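Local structure of conserved hypothetical protein (Pyrobaculum aerophilum, 2GL0) at residues V13-G18 against A115-L120; I23-F28 against V109-A114. The protein is of unknown function but binds adenosine and is probably an adenosine-specific kinase. One frame throughout, in Å; residues are numbered along the deposited sequence.

Contact 1. Residues V13-G18 against A115-L120. With ADN (adenosine), chain J.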
ATOM      1  N   VAL A  13       8.450 -20.563 -21.871  1.00 17.13           N
ATOM      2  CA  VAL A  13       7.880 -20.895 -20.563  1.00 15.67           C
ATOM      3  C   VAL A  13       6.658 -21.754 -20.811  1.00 15.79           C
ATOM      4  O   VAL A  13       5.754 -21.323 -21.538  1.00 16.04           O
ATOM      5  CB  VAL A  13       7.464 -19.589 -19.734  1.00 16.70           C
ATOM      6  CG1 VAL A  13       6.766 -19.912 -18.448  1.00 14.32           C
ATOM      7  CG2 VAL A  13       8.659 -18.594 -19.573  1.00 13.67           C
ATOM      8  N   PRO A  14       6.646 -22.981 -20.266  1.00 15.13           N
ATOM      9  CA  PRO A  14       5.481 -23.868 -20.337  1.00 15.07           C
ATOM     10  C   PRO A  14       4.350 -23.458 -19.371  1.00 15.70           C
ATOM     11  O   PRO A  14       4.584 -23.204 -18.168  1.00 15.13           O
ATOM     12  CB  PRO A  14       6.038 -25.270 -19.944  1.00 15.39           C
ATOM     13  CG  PRO A  14       7.598 -25.143 -19.903  1.00 17.96           C
ATOM     14  CD  PRO A  14       7.828 -23.622 -19.619  1.00 15.67           C
ATOM     15  N   ILE A  15       3.136 -23.386 -19.909  1.00 16.15           N
ATOM     16  CA  ILE A  15       1.964 -22.971 -19.144  1.00 16.33           C
ATOM     17  C   ILE A  15       0.788 -23.872 -19.483  1.00 17.21           C
ATOM     18  O   ILE A  15       0.067 -23.609 -20.473  1.00 18.60           O
ATOM     19  CB  ILE A  15       1.615 -21.448 -19.310  1.00 15.80           C
ATOM     20  CG1 ILE A  15       2.885 -20.610 -19.099  1.00 13.86           C
ATOM     21  CG2 ILE A  15       0.497 -21.042 -18.340  1.00 14.57           C
ATOM     22  CD1 ILE A  15       2.800 -19.159 -19.544  1.00 15.18           C
ATOM     23  N   PRO A  16       0.577 -24.913 -18.660  1.00 16.54           N
ATOM     24  CA  PRO A  16      -0.578 -25.749 -18.789  1.00 18.00           C
ATOM     25  C   PRO A  16      -1.884 -24.969 -18.661  1.00 18.96           C
ATOM     26  O   PRO A  16      -1.966 -23.944 -17.941  1.00 18.73           O
ATOM     27  CB  PRO A  16      -0.487 -26.685 -17.576  1.00 17.83           C
ATOM     28  CG  PRO A  16       0.948 -26.735 -17.257  1.00 17.88           C
ATOM     29  CD  PRO A  16       1.413 -25.319 -17.525  1.00 16.95           C
ATOM     30  N   GLN A  17      -2.895 -25.492 -19.339  1.00 19.14           N
ATOM     31  CA  GLN A  17      -4.252 -25.025 -19.234  1.00 21.52           C
ATOM     32  C   GLN A  17      -4.682 -25.023 -17.732  1.00 19.83           C
ATOM     33  O   GLN A  17      -4.462 -25.992 -16.985  1.00 19.03           O
ATOM     34  CB  GLN A  17      -5.164 -25.955 -20.113  1.00 20.73           C
ATOM     35  CG  GLN A  17      -5.628 -25.393 -21.467  1.00 23.55           C
ATOM     36  CD  GLN A  17      -6.802 -26.243 -22.054  1.00 27.05           C
ATOM     37  OE1 GLN A  17      -7.498 -26.948 -21.288  1.00 35.03           O
ATOM     38  NE2 GLN A  17      -7.035 -26.173 -23.395  1.00 30.52           N
ATOM     39  N   GLY A  18      -5.246 -23.920 -17.274  1.00 19.34           N
ATOM     40  CA  GLY A  18      -5.566 -23.846 -15.859  1.00 19.15           C
ATOM     41  C   GLY A  18      -4.517 -23.244 -14.924  1.00 18.44           C
ATOM     42  O   GLY A  18      -4.886 -22.742 -13.897  1.00 19.92           O
ATOM     43  N   ALA A 115       2.931 -11.489 -15.470  1.00 12.20           N
ATOM     44  CA  ALA A 115       1.835 -12.323 -14.911  1.00 13.30           C
ATOM     45  C   ALA A 115       0.902 -12.741 -15.994  1.00 13.46           C
ATOM     46  O   ALA A 115       0.204 -11.899 -16.563  1.00 14.95           O
ATOM     47  CB  ALA A 115       1.102 -11.622 -13.734  1.00 12.62           C
ATOM     48  N   THR A 116       0.881 -14.043 -16.329  1.00 14.79           N
ATOM     49  CA  THR A 116       0.207 -14.468 -17.572  1.00 14.86           C
ATOM     50  C   THR A 116       0.030 -15.962 -17.717  1.00 15.88           C
ATOM     51  O   THR A 116       0.600 -16.743 -16.948  1.00 15.44           O
ATOM     52  CB  THR A 116       0.880 -13.868 -18.816  1.00 14.65           C
ATOM     53  OG1 THR A 116      -0.013 -13.897 -19.975  1.00 15.50           O
ATOM     54  CG2 THR A 116       2.163 -14.561 -19.080  1.00 13.19           C
ATOM     55  N   ALA A 117      -0.883 -16.309 -18.641  1.00 15.75           N
ATOM     56  CA  ALA A 117      -1.093 -17.646 -19.219  1.00 16.10           C
ATOM     57  C   ALA A 117      -0.816 -17.626 -20.740  1.00 15.86           C
ATOM     58  O   ALA A 117      -1.045 -18.618 -21.405  1.00 15.38           O
ATOM     59  CB  ALA A 117      -2.563 -18.091 -18.993  1.00 15.30           C
ATOM     60  N   ASN A 118      -0.442 -16.474 -21.309  1.00 17.35           N
ATOM     61  CA  ASN A 118      -0.109 -16.356 -22.755  1.00 18.50           C
ATOM     62  C   ASN A 118       1.188 -17.083 -23.091  1.00 18.40           C
ATOM     63  O   ASN A 118       2.029 -17.311 -22.152  1.00 20.50           O
ATOM     64  CB  ASN A 118       0.121 -14.917 -23.089  1.00 18.63           C
ATOM     65  CG  ASN A 118      -1.157 -14.140 -23.119  1.00 23.39           C
ATOM     66  OD1 ASN A 118      -2.218 -14.739 -23.104  1.00 27.71           O
ATOM     67  ND2 ASN A 118      -1.078 -12.804 -23.126  1.00 24.54           N
ATOM     68  N   PRO A 119       1.374 -17.470 -24.393  1.00 17.03           N
ATOM     69  CA  PRO A 119       2.739 -17.864 -24.806  1.00 14.71           C
ATOM     70  C   PRO A 119       3.681 -16.855 -24.220  1.00 14.60           C
ATOM     71  O   PRO A 119       3.379 -15.620 -24.267  1.00 15.20           O
ATOM     72  CB  PRO A 119       2.672 -17.811 -26.328  1.00 14.34           C
ATOM     73  CG  PRO A 119       1.186 -18.375 -26.603  1.00 14.19           C
ATOM     74  CD  PRO A 119       0.379 -17.616 -25.504  1.00 16.26           C
ATOM     75  N   LEU A 120       4.780 -17.326 -23.631  1.00 13.00           N
ATOM     76  CA  LEU A 120       5.656 -16.426 -22.887  1.00 13.11           C
ATOM     77  C   LEU A 120       7.072 -16.811 -23.104  1.00 13.55           C
ATOM     78  O   LEU A 120       7.406 -17.984 -22.971  1.00 12.95           O
ATOM     79  CB  LEU A 120       5.339 -16.463 -21.368  1.00 12.41           C
ATOM     80  CG  LEU A 120       6.184 -15.619 -20.382  1.00 13.08           C
ATOM     81  CD1 LEU A 120       6.093 -14.135 -20.502  1.00 10.70           C
ATOM     82  CD2 LEU A 120       5.836 -16.027 -18.931  1.00 11.32           C
TER
HETATM   83  O5' ADN J 903      -4.741 -11.789 -21.178  1.00 37.55           O
HETATM   84  C5' ADN J 903      -4.953 -13.074 -20.681  1.00 31.80           C
HETATM   85  C4' ADN J 903      -4.297 -13.027 -19.318  1.00 27.88           C
HETATM   86  O4' ADN J 903      -5.164 -12.443 -18.362  1.00 22.50           O
HETATM   87  C3' ADN J 903      -4.407 -14.447 -19.026  1.00 26.85           C
HETATM   88  O3' ADN J 903      -3.227 -14.929 -19.601  1.00 35.71           O
HETATM   89  C2' ADN J 903      -4.584 -14.553 -17.523  1.00 26.26           C
HETATM   90  O2' ADN J 903      -3.351 -14.429 -16.823  1.00 26.20           O
HETATM   91  C1' ADN J 903      -5.433 -13.325 -17.270  1.00 24.77           C
HETATM   92  N9  ADN J 903      -6.894 -13.629 -17.244  1.00 25.58           N
HETATM   93  C8  ADN J 903      -7.620 -14.174 -18.283  1.00 25.26           C
HETATM   94  N7  ADN J 903      -8.934 -14.341 -17.934  1.00 25.74           N
HETATM   95  C5  ADN J 903      -9.111 -13.904 -16.669  1.00 26.58           C
HETATM   96  C6  ADN J 903     -10.267 -13.803 -15.691  1.00 27.40           C
HETATM   97  N6  ADN J 903     -11.554 -14.202 -15.985  1.00 25.38           N
HETATM   98  N1  ADN J 903      -9.981 -13.292 -14.448  1.00 25.14           N
HETATM   99  C2  ADN J 903      -8.724 -12.903 -14.142  1.00 24.26           C
HETATM  100  N3  ADN J 903      -7.658 -12.951 -14.957  1.00 23.63           N
HETATM  101  C4  ADN J 903      -7.753 -13.443 -16.215  1.00 25.43           C

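Contact 2. Residues I23-F28 against V109-A114. With ADN (adenosine), chain G; PO4 (phosphate ion), chain I.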
ATOM      1  N   ILE A  23       6.470 -14.247 -12.709  1.00 11.56           N
ATOM      2  CA  ILE A  23       7.929 -14.292 -12.701  1.00 10.02           C
ATOM      3  C   ILE A  23       8.514 -12.975 -12.210  1.00  7.56           C
ATOM      4  O   ILE A  23       8.093 -11.960 -12.650  1.00  8.37           O
ATOM      5  CB  ILE A  23       8.514 -14.650 -14.055  1.00  8.29           C
ATOM      6  CG1 ILE A  23       7.881 -15.914 -14.557  1.00  8.74           C
ATOM      7  CG2 ILE A  23      10.120 -14.810 -13.971  1.00 11.46           C
ATOM      8  CD1 ILE A  23       8.450 -16.464 -15.889  1.00  7.35           C
ATOM      9  N   GLY A  24       9.499 -13.004 -11.320  1.00  5.43           N
ATOM     10  CA  GLY A  24       9.988 -11.799 -10.747  1.00  6.67           C
ATOM     11  C   GLY A  24      11.380 -11.847 -10.152  1.00  9.66           C
ATOM     12  O   GLY A  24      12.047 -12.889 -10.216  1.00  8.40           O
ATOM     13  N   GLN A  25      11.838 -10.693  -9.622  1.00  8.98           N
ATOM     14  CA  GLN A  25      13.089 -10.628  -8.903  1.00 10.15           C
ATOM     15  C   GLN A  25      12.981 -10.192  -7.402  1.00 10.38           C
ATOM     16  O   GLN A  25      12.292  -9.269  -7.096  1.00  9.41           O
ATOM     17  CB  GLN A  25      14.010  -9.676  -9.596  1.00 10.06           C
ATOM     18  CG  GLN A  25      15.450  -9.972  -9.193  1.00 14.99           C
ATOM     19  CD  GLN A  25      16.327  -9.021  -9.875  1.00 20.04           C
ATOM     20  OE1 GLN A  25      16.406  -9.041 -11.103  1.00 14.56           O
ATOM     21  NE2 GLN A  25      16.877  -8.059  -9.105  1.00 18.30           N
ATOM     22  N   ALA A  26      13.695 -10.884  -6.485  1.00 10.66           N
ATOM     23  CA  ALA A  26      13.694 -10.565  -5.079  1.00 10.20           C
ATOM     24  C   ALA A  26      15.142 -10.533  -4.577  1.00 10.15           C
ATOM     25  O   ALA A  26      16.041 -10.154  -5.298  1.00 12.36           O
ATOM     26  CB  ALA A  26      12.902 -11.544  -4.328  1.00  7.01           C
ATOM     27  N   HIS A  27      15.351 -10.945  -3.340  1.00 10.57           N
ATOM     28  CA  HIS A  27      16.685 -11.013  -2.725  1.00 10.66           C
ATOM     29  C   HIS A  27      16.417 -11.608  -1.320  1.00 11.41           C
ATOM     30  O   HIS A  27      15.265 -11.564  -0.809  1.00 12.05           O
ATOM     31  CB  HIS A  27      17.351  -9.633  -2.583  1.00 10.51           C
ATOM     32  CG  HIS A  27      16.856  -8.812  -1.415  1.00 12.41           C
ATOM     33  ND1 HIS A  27      15.625  -8.180  -1.396  1.00 10.72           N
ATOM     34  CD2 HIS A  27      17.453  -8.498  -0.229  1.00 14.06           C
ATOM     35  CE1 HIS A  27      15.473  -7.535  -0.243  1.00  7.81           C
ATOM     36  NE2 HIS A  27      16.571  -7.701   0.472  1.00 14.64           N
ATOM     37  N   PHE A  28      17.471 -12.160  -0.716  1.00 11.89           N
ATOM     38  CA  PHE A  28      17.417 -12.773   0.599  1.00 11.26           C
ATOM     39  C   PHE A  28      16.579 -14.046   0.516  1.00 11.68           C
ATOM     40  O   PHE A  28      15.612 -14.131  -0.261  1.00 11.29           O
ATOM     41  CB  PHE A  28      16.903 -11.821   1.682  1.00 10.05           C
ATOM     42  CG  PHE A  28      17.045 -12.370   3.095  1.00 11.40           C
ATOM     43  CD1 PHE A  28      18.217 -13.006   3.495  1.00 10.13           C
ATOM     44  CD2 PHE A  28      15.993 -12.252   4.023  1.00 10.01           C
ATOM     45  CE1 PHE A  28      18.346 -13.516   4.806  1.00 11.29           C
ATOM     46  CE2 PHE A  28      16.121 -12.728   5.331  1.00 11.11           C
ATOM     47  CZ  PHE A  28      17.287 -13.376   5.721  1.00 10.00           C
ATOM     48  N   VAL A 109      10.611  -8.613  -2.354  1.00 13.24           N
ATOM     49  CA  VAL A 109      10.277  -8.468  -3.797  1.00 12.70           C
ATOM     50  C   VAL A 109      10.654  -7.045  -4.350  1.00 13.35           C
ATOM     51  O   VAL A 109      10.176  -6.001  -3.877  1.00 13.24           O
ATOM     52  CB  VAL A 109       8.764  -8.930  -4.090  1.00 11.53           C
ATOM     53  CG1 VAL A 109       8.299  -8.556  -5.462  1.00  6.03           C
ATOM     54  CG2 VAL A 109       8.670 -10.433  -3.858  1.00  9.66           C
ATOM     55  N   VAL A 110      11.566  -7.036  -5.318  1.00 13.12           N
ATOM     56  CA  VAL A 110      12.065  -5.784  -5.849  1.00 13.58           C
ATOM     57  C   VAL A 110      11.271  -5.431  -7.107  1.00 12.99           C
ATOM     58  O   VAL A 110      11.017  -4.283  -7.306  1.00 12.33           O
ATOM     59  CB  VAL A 110      13.669  -5.734  -6.014  1.00 13.37           C
ATOM     60  CG1 VAL A 110      14.347  -6.201  -4.732  1.00 15.21           C
ATOM     61  CG2 VAL A 110      14.123  -6.651  -6.956  1.00  7.61           C
ATOM     62  N   ARG A 111      10.874  -6.438  -7.911  1.00 13.60           N
ATOM     63  CA  ARG A 111      10.120  -6.219  -9.178  1.00 13.15           C
ATOM     64  C   ARG A 111       9.446  -7.522  -9.703  1.00 12.30           C
ATOM     65  O   ARG A 111       9.782  -8.600  -9.308  1.00 10.59           O
ATOM     66  CB  ARG A 111      11.016  -5.702 -10.280  1.00 12.50           C
ATOM     67  CG  ARG A 111      12.157  -6.627 -10.854  1.00 13.87           C
ATOM     68  CD  ARG A 111      12.985  -5.650 -11.723  1.00 18.39           C
ATOM     69  NE  ARG A 111      14.344  -6.048 -11.993  1.00 20.37           N
ATOM     70  CZ  ARG A 111      14.933  -5.843 -13.189  1.00 21.55           C
ATOM     71  NH1 ARG A 111      14.277  -5.286 -14.199  1.00 11.04           N
ATOM     72  NH2 ARG A 111      16.175  -6.245 -13.392  1.00 19.37           N
ATOM     73  N   ILE A 112       8.459  -7.347 -10.574  1.00 12.16           N
ATOM     74  CA  ILE A 112       7.719  -8.425 -11.219  1.00 11.28           C
ATOM     75  C   ILE A 112       7.913  -8.232 -12.774  1.00 11.48           C
ATOM     76  O   ILE A 112       7.750  -7.130 -13.343  1.00  9.18           O
ATOM     77  CB  ILE A 112       6.243  -8.540 -10.761  1.00 11.34           C
ATOM     78  CG1 ILE A 112       6.107  -8.635  -9.190  1.00 11.12           C
ATOM     79  CG2 ILE A 112       5.624  -9.874 -11.322  1.00 13.08           C
ATOM     80  CD1 ILE A 112       4.789  -8.249  -8.697  1.00 11.72           C
ATOM     81  N   PHE A 113       8.315  -9.321 -13.405  1.00 10.68           N
ATOM     82  CA  PHE A 113       8.482  -9.375 -14.827  1.00 11.35           C
ATOM     83  C   PHE A 113       7.229  -9.647 -15.618  1.00 11.04           C
ATOM     84  O   PHE A 113       7.046  -9.063 -16.690  1.00 11.14           O
ATOM     85  CB  PHE A 113       9.612 -10.392 -15.186  1.00 12.45           C
ATOM     86  CG  PHE A 113      10.981  -9.992 -14.665  1.00  9.18           C
ATOM     87  CD1 PHE A 113      11.583  -8.842 -15.123  1.00 10.88           C
ATOM     88  CD2 PHE A 113      11.649 -10.793 -13.773  1.00  8.62           C
ATOM     89  CE1 PHE A 113      12.828  -8.464 -14.631  1.00 10.08           C
ATOM     90  CE2 PHE A 113      12.873 -10.461 -13.278  1.00 11.62           C
ATOM     91  CZ  PHE A 113      13.482  -9.242 -13.711  1.00  9.15           C
ATOM     92  N   ALA A 114       6.356 -10.522 -15.134  1.00 11.20           N
ATOM     93  CA  ALA A 114       5.238 -11.037 -16.014  1.00 11.89           C
ATOM     94  C   ALA A 114       4.225 -11.661 -15.128  1.00 12.35           C
ATOM     95  O   ALA A 114       4.630 -12.331 -14.151  1.00 13.81           O
ATOM     96  CB  ALA A 114       5.719 -12.135 -17.072  1.00  8.45           C
TER
HETATM   97  O5' ADN G 901      20.823 -13.185  -0.450  1.00 33.18           O
HETATM   98  C5' ADN G 901      21.567 -12.659   0.631  1.00 27.41           C
HETATM   99  C4' ADN G 901      21.184 -11.207   0.470  1.00 27.40           C
HETATM  100  O4' ADN G 901      20.013 -10.990   1.245  1.00 30.55           O
HETATM  101  C3' ADN G 901      22.200 -10.259   1.050  1.00 26.29           C
HETATM  102  O3' ADN G 901      22.873  -9.763  -0.074  1.00 23.92           O
HETATM  103  C2' ADN G 901      21.389  -9.200   1.795  1.00 26.81           C
HETATM  104  O2' ADN G 901      20.668  -8.368   0.938  1.00 22.47           O
HETATM  105  C1' ADN G 901      20.196  -9.925   2.195  1.00 29.84           C
HETATM  106  N9  ADN G 901      20.385 -10.470   3.541  1.00 32.04           N
HETATM  107  C8  ADN G 901      21.325 -11.348   3.948  1.00 32.81           C
HETATM  108  N7  ADN G 901      21.169 -11.622   5.267  1.00 33.19           N
HETATM  109  C5  ADN G 901      20.126 -10.906   5.711  1.00 31.11           C
HETATM  110  C6  ADN G 901      19.458 -10.733   7.017  1.00 34.05           C
HETATM  111  N6  ADN G 901      19.864 -11.426   8.143  1.00 30.72           N
HETATM  112  N1  ADN G 901      18.392  -9.864   6.999  1.00 33.12           N
HETATM  113  C2  ADN G 901      17.985  -9.191   5.881  1.00 32.83           C
HETATM  114  N3  ADN G 901      18.529  -9.294   4.680  1.00 27.07           N
HETATM  115  C4  ADN G 901      19.587 -10.142   4.561  1.00 31.13           C
HETATM  116  P   PO4 I 502      11.038  -4.057 -14.198  0.50 54.86           P
HETATM  117  O1  PO4 I 502      11.742  -5.133 -14.988  0.50 55.54           O
HETATM  118  O2  PO4 I 502      12.065  -3.197 -13.519  0.50 55.85           O
HETATM  119  O3  PO4 I 502      10.171  -3.268 -15.135  0.50 56.43           O
HETATM  120  O4  PO4 I 502      10.129  -4.610 -13.150  0.50 56.40           O

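Contact 1. Residues V13-G18 against A115-L120
The backbone N of Val13 reaches the carbonyl O of Leu120 at 3.0 Å, with an N-H...O angle of 156°. Beside this bond the two side chains lie next to each other and point the same way, Val13 CG2 touching Leu120 CD2 at 3.9 Å. Leu120 has CG anti to its backbone N (chi1 178°), which sets its branched end against the valine, while Leu77 of helix 68-81 packs on Val13. Ile15 points toward the other segment, and its branching at CB sends two arms to different partners: CG2 rests on Ala117 CA at 3.9 Å, and CD1, ending the longer arm, approaches Asn118 O to 3.3 Å and also meets Leu120 CB. The loop joining strands 7-13 and 19-25 is thereby packed on the turn that carries the chain from strand 111-116 into the other sheet. That turn is an ST turn, in which Thr116 OG1 accepts from Asn118 N at 2.9 Å; OG1 is hydrogen-bonded to Asp139 OD1 as well. Ala117 CB lies 3.3 Å from adenosine O3', a closeness consistent with the need for a small side chain beside the ribose, and Ala117 N donates to the same O3' at 2.9 Å.

Contact 2. Residues I23-F28 against V109-A114
The guanidinium of Arg111 and the amide of Gln25 meet obliquely, their planes 76° apart; Gln25 OE1, 3.6 Å from Arg111 NH2, makes a contact only. Gln25 NE2 and Arg111 NE instead each form a weak hydrogen bond to Phe113 O of a neighbouring subunit. Phe113 lies over one face of the guanidinium, its CE1 3.5 Å above the plane near the rim, and a phosphate sits at the edge, where NH1 donates to its O1 at 2.7 Å. Arg111 starts with CG between backbone N and carbonyl carbon (chi1 66°) and then runs extended to NE, which carries the charge to this anion. The Arg111 residues of two neighbouring subunits also bind the phosphate, probably an ion from the crystallisation liquor. Farther along, the adenine lies nearly parallel over one face of the Phe28 ring, its C4 3.3 Å above the plane and toward the rim, while His27 presents its edge to the ribose, CD2 3.4 Å from O2'; ND1 of this histidine is hydrogen-bonded to Glu108 O. An alanine in place of Phe28 would probably strip the base of its aromatic partner on that face and leave it freer to shift. Strands 19-25 and 111-116 pair antiparallel with two classic beta bulges. At one, Gln25 O accepts from Val110 N (2.9 Å) and Arg111 N; at the other, Ile23 O takes Phe113 N at 2.8 Å and, weakly, Ala114 N. Gly24 suits the tight pairing opposite Ile112, since a side chain would strike Arg111 O, and its bare CA receives Phe113 CD2 at 3.6 Å. Val110 CG2 lies against Gln25 O, and Ala26 CB touches Val109 CA.

Overall arrangement
Both contacts are buried and both use strand 111-116, but contact 2 buries about twice the surface. It is sheet pairing, held by paired backbone bonds with polar side chains at a subunit interface, whereas contact 1 joins a loop and a turn through one backbone bond and aliphatic side chains. They meet directly: Leu120 packs on Ala114 and Ile23, so the apolar cluster of contact 1 continues onto the strands of contact 2. Each lies beside a different adenosine. At the adenosine of contact 2, one subunit gives the aromatic face while the backbone N of Ala117 of a neighbouring subunit also hydrogen-bonds to it, so the two contacts supply complementary parts of an intersubunit site.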